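Local coordinates for protein Cap5O (Staphylococcus aureus, PDB 3OJO) that oxidises UDP-N-acetyl-mannosamine, probably with NAD as electron acceptor, in the biosynthesis of capsular polysaccharide, at residues H366-A371 with D392-K397; K307-A312 with H400-D405. All coordinates share one frame; numbering follows the deposited sequence.

How the contacts relate
Both contacts belong to the region built on the parallel sheet of strands 351-355, 317-321, 377-380, 402-405 and 418-420, their centres about 16 Å apart. Contact 1 lies at the surface, joining short helix 368-372 to a loop, and mixes a sulfur, an imidazole and an aliphatic lysine chain. Contact 2 is buried and wholly apolar: the C-terminal part of helix 286-312 meets strand 402-405. Along the chain, contact 1 is nested inside the loop that contact 2 closes. Segments 392-397 and 400-405 also touch directly: Asp396 OD1 makes a 2.8 Å salt bridge to Lys401 NZ, just before the strand, while Phe395 CZ packs against Ile403 CD1 at 3.7 Å.

Contact 1 of 2, residues H366-A371 with D392-K397; sequences HDMSHA and DSHFDK
His394 meets Met368 at the partly exposed start of helix 368-372. Met368 SD comes within 3.6 Å of His394 ND1 and sits 4.6 Å from the imidazole centroid, an oblique sulfur-aromatic contact, 63° off the ring normal. Met368 CG lies anti to the backbone N (chi1 -152°) and the chain stays extended to SD (chi2 -175°), bringing the sulfur to the loop; the bend at chi3 turns only the terminal CE. A flexible, polarisable thioether suits a place where it meets both ND1 and CB of His394. The CB of His394 also lies over the centre of the Phe395 ring, 4.0 Å above its plane, so the next residue supports the histidine from within the loop while its own ring turns to the interior. Further on, Lys397 reaches the helix with its hydrocarbon chain. Fully extended beyond CG, it runs alongside the first turn, with Lys397 CD 3.2 Å from Ser369 O and its NZ 3.4 Å from Ser369 CB. Small Ser369 lets the lysine lie close to the backbone. The ammonium also comes near Asp367, the N-cap of this helix, although Lys397 NZ remains 5.0 Å from Asp367 OD2; the opposite charges may attract weakly. His370 N donates a 3.2 Å capping hydrogen bond to Asp367 OD2, meeting it from above the carboxylate plane. The helix belongs to a beta-alpha-beta crossover between strands 351-355 and 377-380. Met368 and Phe395 both rest on Phe321 of strand 317-321, Met368 and Ala371 touch Tyr355 of strand 351-355, and backbone hydrogen bonding between Lys397 and Asp374 ties the loop to the chain just beyond the helix.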
loop_
_atom_site.group_PDB
_atom_site.type_symbol
_atom_site.label_atom_id
_atom_site.label_comp_id
_atom_site.label_asym_id
_atom_site.label_seq_id
_atom_site.Cartn_x
_atom_site.Cartn_y
_atom_site.Cartn_z
ATOM N N HIS B 366 9.224 -28.712 -23.510
ATOM C CA HIS B 366 10.573 -28.163 -23.632
ATOM C C HIS B 366 10.770 -27.251 -24.863
ATOM O O HIS B 366 11.583 -26.326 -24.799
ATOM C CB HIS B 366 11.619 -29.301 -23.557
ATOM C CG HIS B 366 11.408 -30.270 -22.415
ATOM N ND1 HIS B 366 11.066 -31.601 -22.646
ATOM C CD2 HIS B 366 11.491 -30.072 -21.074
ATOM C CE1 HIS B 366 10.957 -32.159 -21.446
ATOM N NE2 HIS B 366 11.197 -31.278 -20.469
ATOM N N ASP B 367 10.010 -27.485 -25.956
ATOM C CA ASP B 367 10.081 -26.688 -27.189
ATOM C C ASP B 367 8.821 -25.830 -27.424
ATOM O O ASP B 367 7.714 -26.367 -27.471
ATOM C CB ASP B 367 10.375 -27.594 -28.416
ATOM C CG ASP B 367 10.178 -26.950 -29.793
ATOM O OD1 ASP B 367 10.722 -25.839 -30.023
ATOM O OD2 ASP B 367 9.507 -27.572 -30.652
ATOM N N MET B 368 9.016 -24.503 -27.577
ATOM C CA MET B 368 8.010 -23.477 -27.886
ATOM C C MET B 368 7.109 -23.779 -29.098
ATOM O O MET B 368 5.884 -23.740 -28.954
ATOM C CB MET B 368 8.699 -22.107 -28.059
ATOM C CG MET B 368 7.811 -20.925 -27.726
ATOM S SD MET B 368 8.568 -19.315 -28.066
ATOM C CE MET B 368 9.758 -19.216 -26.746
ATOM N N SER B 369 7.710 -24.048 -30.282
ATOM C CA SER B 369 7.012 -24.336 -31.546
ATOM C C SER B 369 6.048 -25.526 -31.412
ATOM O O SER B 369 4.900 -25.449 -31.861
ATOM C CB SER B 369 8.022 -24.574 -32.661
ATOM O OG SER B 369 8.885 -23.457 -32.796
ATOM N N HIS B 370 6.510 -26.594 -30.730
ATOM C CA HIS B 370 5.728 -27.796 -30.448
ATOM C C HIS B 370 4.585 -27.468 -29.469
ATOM O O HIS B 370 3.484 -28.012 -29.616
ATOM C CB HIS B 370 6.638 -28.904 -29.877
ATOM C CG HIS B 370 6.137 -30.301 -30.114
ATOM N ND1 HIS B 370 5.191 -30.883 -29.281
ATOM C CD2 HIS B 370 6.491 -31.198 -31.065
ATOM C CE1 HIS B 370 4.994 -32.102 -29.758
ATOM N NE2 HIS B 370 5.757 -32.339 -30.829
ATOM N N ALA B 371 4.848 -26.559 -28.491
ATOM C CA ALA B 371 3.880 -26.115 -27.477
ATOM C C ALA B 371 2.776 -25.221 -28.050
ATOM O O ALA B 371 1.616 -25.393 -27.675
ATOM C CB ALA B 371 4.588 -25.414 -26.325
ATOM N N ASP B 392 6.467 -12.429 -34.076
ATOM C CA ASP B 392 5.358 -13.184 -34.692
ATOM C C ASP B 392 5.810 -14.577 -35.181
ATOM O O ASP B 392 4.982 -15.493 -35.294
ATOM C CB ASP B 392 4.728 -12.387 -35.859
ATOM C CG ASP B 392 4.384 -10.927 -35.577
ATOM O OD1 ASP B 392 3.317 -10.469 -36.040
ATOM O OD2 ASP B 392 5.225 -10.221 -34.966
ATOM N N SER B 393 7.136 -14.718 -35.452
ATOM C CA SER B 393 7.814 -15.926 -35.921
ATOM C C SER B 393 7.627 -17.109 -34.963
ATOM O O SER B 393 7.510 -18.250 -35.422
ATOM C CB SER B 393 9.305 -15.649 -36.098
ATOM O OG SER B 393 9.574 -14.320 -36.516
ATOM N N HIS B 394 7.612 -16.831 -33.637
ATOM C CA HIS B 394 7.464 -17.813 -32.551
ATOM C C HIS B 394 6.073 -18.428 -32.476
ATOM O O HIS B 394 5.922 -19.567 -32.031
ATOM C CB HIS B 394 7.776 -17.160 -31.201
ATOM C CG HIS B 394 9.150 -16.588 -31.107
ATOM N ND1 HIS B 394 10.205 -17.333 -30.617
ATOM C CD2 HIS B 394 9.594 -15.354 -31.430
ATOM C CE1 HIS B 394 11.256 -16.531 -30.656
ATOM N NE2 HIS B 394 10.936 -15.327 -31.134
ATOM N N PHE B 395 5.065 -17.664 -32.890
ATOM C CA PHE B 395 3.654 -18.041 -32.828
ATOM C C PHE B 395 3.061 -18.514 -34.179
ATOM O O PHE B 395 1.837 -18.686 -34.275
ATOM C CB PHE B 395 2.845 -16.874 -32.207
ATOM C CG PHE B 395 3.514 -16.282 -30.984
ATOM C CD1 PHE B 395 3.485 -16.948 -29.764
ATOM C CD2 PHE B 395 4.221 -15.091 -31.066
ATOM C CE1 PHE B 395 4.132 -16.420 -28.645
ATOM C CE2 PHE B 395 4.871 -14.565 -29.945
ATOM C CZ PHE B 395 4.821 -15.233 -28.745
ATOM N N ASP B 396 3.924 -18.786 -35.199
ATOM C CA ASP B 396 3.477 -19.236 -36.525
ATOM C C ASP B 396 2.608 -20.500 -36.520
ATOM O O ASP B 396 1.617 -20.557 -37.246
ATOM C CB ASP B 396 4.653 -19.356 -37.509
ATOM C CG ASP B 396 4.983 -18.075 -38.263
ATOM O OD1 ASP B 396 4.370 -17.022 -37.953
ATOM O OD2 ASP B 396 5.863 -18.122 -39.158
ATOM N N LYS B 397 2.944 -21.470 -35.656
ATOM C CA LYS B 397 2.262 -22.762 -35.515
ATOM C C LYS B 397 0.872 -22.723 -34.813
ATOM O O LYS B 397 0.241 -23.779 -34.646
ATOM C CB LYS B 397 3.205 -23.784 -34.835
ATOM C CG LYS B 397 4.409 -24.209 -35.685
ATOM C CD LYS B 397 5.174 -25.367 -35.035
ATOM C CE LYS B 397 6.389 -25.829 -35.813
ATOM N NZ LYS B 397 7.174 -26.858 -35.065
#

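Contact 2 of 2, residues K307-A312 with H400-D405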
loop_
_atom_site.group_PDB
_atom_site.type_symbol
_atom_site.label_atom_id
_atom_site.label_comp_id
_atom_site.label_asym_id
_atom_site.label_seq_id
_atom_site.Cartn_x
_atom_site.Cartn_y
_atom_site.Cartn_z
ATOM N N LYS B 307 -11.466 -18.989 -20.514
ATOM C CA LYS B 307 -12.684 -19.695 -20.950
ATOM C C LYS B 307 -13.497 -18.858 -21.959
ATOM O O LYS B 307 -13.977 -19.402 -22.951
ATOM C CB LYS B 307 -13.556 -20.085 -19.745
ATOM C CG LYS B 307 -12.989 -21.253 -18.933
ATOM C CD LYS B 307 -14.061 -22.000 -18.150
ATOM C CE LYS B 307 -14.306 -21.466 -16.759
ATOM N NZ LYS B 307 -15.416 -22.191 -16.091
ATOM N N GLN B 308 -13.590 -17.532 -21.728
ATOM C CA GLN B 308 -14.287 -16.583 -22.594
ATOM C C GLN B 308 -13.558 -16.344 -23.919
ATOM O O GLN B 308 -14.220 -16.152 -24.933
ATOM C CB GLN B 308 -14.514 -15.258 -21.864
ATOM C CG GLN B 308 -15.641 -15.312 -20.842
ATOM C CD GLN B 308 -15.693 -14.072 -19.984
ATOM O OE1 GLN B 308 -15.551 -14.131 -18.759
ATOM N NE2 GLN B 308 -15.903 -12.920 -20.599
ATOM N N ILE B 309 -12.207 -16.324 -23.914
ATOM C CA ILE B 309 -11.397 -16.122 -25.127
ATOM C C ILE B 309 -11.571 -17.341 -26.044
ATOM O O ILE B 309 -11.812 -17.195 -27.241
ATOM C CB ILE B 309 -9.892 -15.856 -24.793
ATOM C CG1 ILE B 309 -9.706 -14.530 -24.004
ATOM C CG2 ILE B 309 -9.020 -15.871 -26.062
ATOM C CD1 ILE B 309 -8.387 -14.436 -23.153
ATOM N N ILE B 310 -11.466 -18.538 -25.447
ATOM C CA ILE B 310 -11.578 -19.837 -26.091
ATOM C C ILE B 310 -12.997 -20.133 -26.603
ATOM O O ILE B 310 -13.155 -20.960 -27.499
ATOM C CB ILE B 310 -10.930 -20.923 -25.164
ATOM C CG1 ILE B 310 -9.733 -21.619 -25.830
ATOM C CG2 ILE B 310 -11.917 -21.904 -24.516
ATOM C CD1 ILE B 310 -8.521 -20.720 -26.035
ATOM N N LYS B 311 -14.014 -19.438 -26.050
ATOM C CA LYS B 311 -15.418 -19.541 -26.454
ATOM C C LYS B 311 -15.590 -18.801 -27.791
ATOM O O LYS B 311 -16.163 -19.361 -28.728
ATOM C CB LYS B 311 -16.337 -18.952 -25.364
ATOM C CG LYS B 311 -17.812 -18.877 -25.749
ATOM C CD LYS B 311 -18.578 -17.743 -25.032
ATOM C CE LYS B 311 -18.069 -16.319 -25.243
ATOM N NZ LYS B 311 -17.969 -15.950 -26.684
ATOM N N ALA B 312 -15.057 -17.565 -27.879
ATOM C CA ALA B 312 -15.103 -16.712 -29.068
ATOM C C ALA B 312 -14.251 -17.249 -30.233
ATOM O O ALA B 312 -14.442 -16.813 -31.373
ATOM C CB ALA B 312 -14.662 -15.303 -28.707
ATOM N N HIS B 400 -4.802 -19.725 -33.860
ATOM C CA HIS B 400 -5.183 -18.318 -33.735
ATOM C C HIS B 400 -4.049 -17.613 -33.006
ATOM O O HIS B 400 -3.718 -17.999 -31.892
ATOM C CB HIS B 400 -6.491 -18.165 -32.943
ATOM C CG HIS B 400 -7.669 -18.840 -33.571
ATOM N ND1 HIS B 400 -8.337 -18.280 -34.645
ATOM C CD2 HIS B 400 -8.270 -20.005 -33.239
ATOM C CE1 HIS B 400 -9.313 -19.126 -34.938
ATOM N NE2 HIS B 400 -9.316 -20.176 -34.115
ATOM N N LYS B 401 -3.428 -16.610 -33.636
ATOM C CA LYS B 401 -2.324 -15.876 -33.023
ATOM C C LYS B 401 -2.807 -14.811 -32.006
ATOM O O LYS B 401 -2.814 -13.607 -32.302
ATOM C CB LYS B 401 -1.372 -15.295 -34.087
ATOM C CG LYS B 401 -0.595 -16.351 -34.872
ATOM C CD LYS B 401 0.367 -15.707 -35.866
ATOM C CE LYS B 401 0.770 -16.644 -36.975
ATOM N NZ LYS B 401 1.756 -16.016 -37.895
ATOM N N VAL B 402 -3.247 -15.275 -30.811
ATOM C CA VAL B 402 -3.690 -14.388 -29.725
ATOM C C VAL B 402 -2.913 -14.624 -28.425
ATOM O O VAL B 402 -2.676 -15.772 -28.045
ATOM C CB VAL B 402 -5.231 -14.235 -29.524
ATOM C CG1 VAL B 402 -5.971 -14.104 -30.856
ATOM C CG2 VAL B 402 -5.820 -15.356 -28.688
ATOM N N ILE B 403 -2.490 -13.530 -27.774
ATOM C CA ILE B 403 -1.741 -13.547 -26.517
ATOM C C ILE B 403 -2.486 -12.764 -25.424
ATOM O O ILE B 403 -2.794 -11.585 -25.626
ATOM C CB ILE B 403 -0.303 -12.966 -26.700
ATOM C CG1 ILE B 403 0.535 -13.797 -27.689
ATOM C CG2 ILE B 403 0.420 -12.816 -25.338
ATOM C CD1 ILE B 403 1.861 -13.185 -28.050
ATOM N N PHE B 404 -2.736 -13.411 -24.257
ATOM C CA PHE B 404 -3.262 -12.754 -23.059
ATOM C C PHE B 404 -2.141 -12.789 -22.008
ATOM O O PHE B 404 -1.832 -13.839 -21.424
ATOM C CB PHE B 404 -4.580 -13.351 -22.525
ATOM C CG PHE B 404 -5.089 -12.677 -21.265
ATOM C CD1 PHE B 404 -4.934 -11.303 -21.073
ATOM C CD2 PHE B 404 -5.722 -13.411 -20.272
ATOM C CE1 PHE B 404 -5.374 -10.689 -19.899
ATOM C CE2 PHE B 404 -6.178 -12.789 -19.108
ATOM C CZ PHE B 404 -6.008 -11.433 -18.938
ATOM N N ASP B 405 -1.490 -11.634 -21.833
ATOM C CA ASP B 405 -0.356 -11.478 -20.938
ATOM C C ASP B 405 -0.789 -10.898 -19.597
ATOM O O ASP B 405 -1.120 -9.720 -19.504
ATOM C CB ASP B 405 0.742 -10.664 -21.633
ATOM C CG ASP B 405 2.068 -10.555 -20.922
ATOM O OD1 ASP B 405 2.301 -11.329 -19.972
ATOM O OD2 ASP B 405 2.880 -9.708 -21.323
#
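The Phe404 ring is met obliquely by Ile309, whose CD1 lies 4.1 Å from Phe404 CD2. The same methyl also reaches the base of the side chain, with Ile309 CD1 4.0 Å from Phe404 CB, and the two side chains are roughly perpendicular. The strand itself presents CB, while CG anti to the backbone N (chi1 179°) places the ring where CG and CD2 also come near Ile309 CD1. The other branch of the isoleucine serves Val402: Ile309 CG2 stands 4.2 Å from Val402 CG2, the side chains running antiparallel alongside each other. A branched isoleucine thus spans two strand residues at once. Val402 and Phe404, two apart in the strand, turn the same side to the helix, whereas Ile403 between them points to the other. This is apolar helix-on-sheet packing in a Rossmann-like parallel sheet. The C-terminal part of helix 286-312, which leads into strand 317-321, lies against strand 402-405; in strand 377-380 Leu377 touches Val402 and Leu379 touches Phe404, and Leu418 of strand 418-420 also touches Val402.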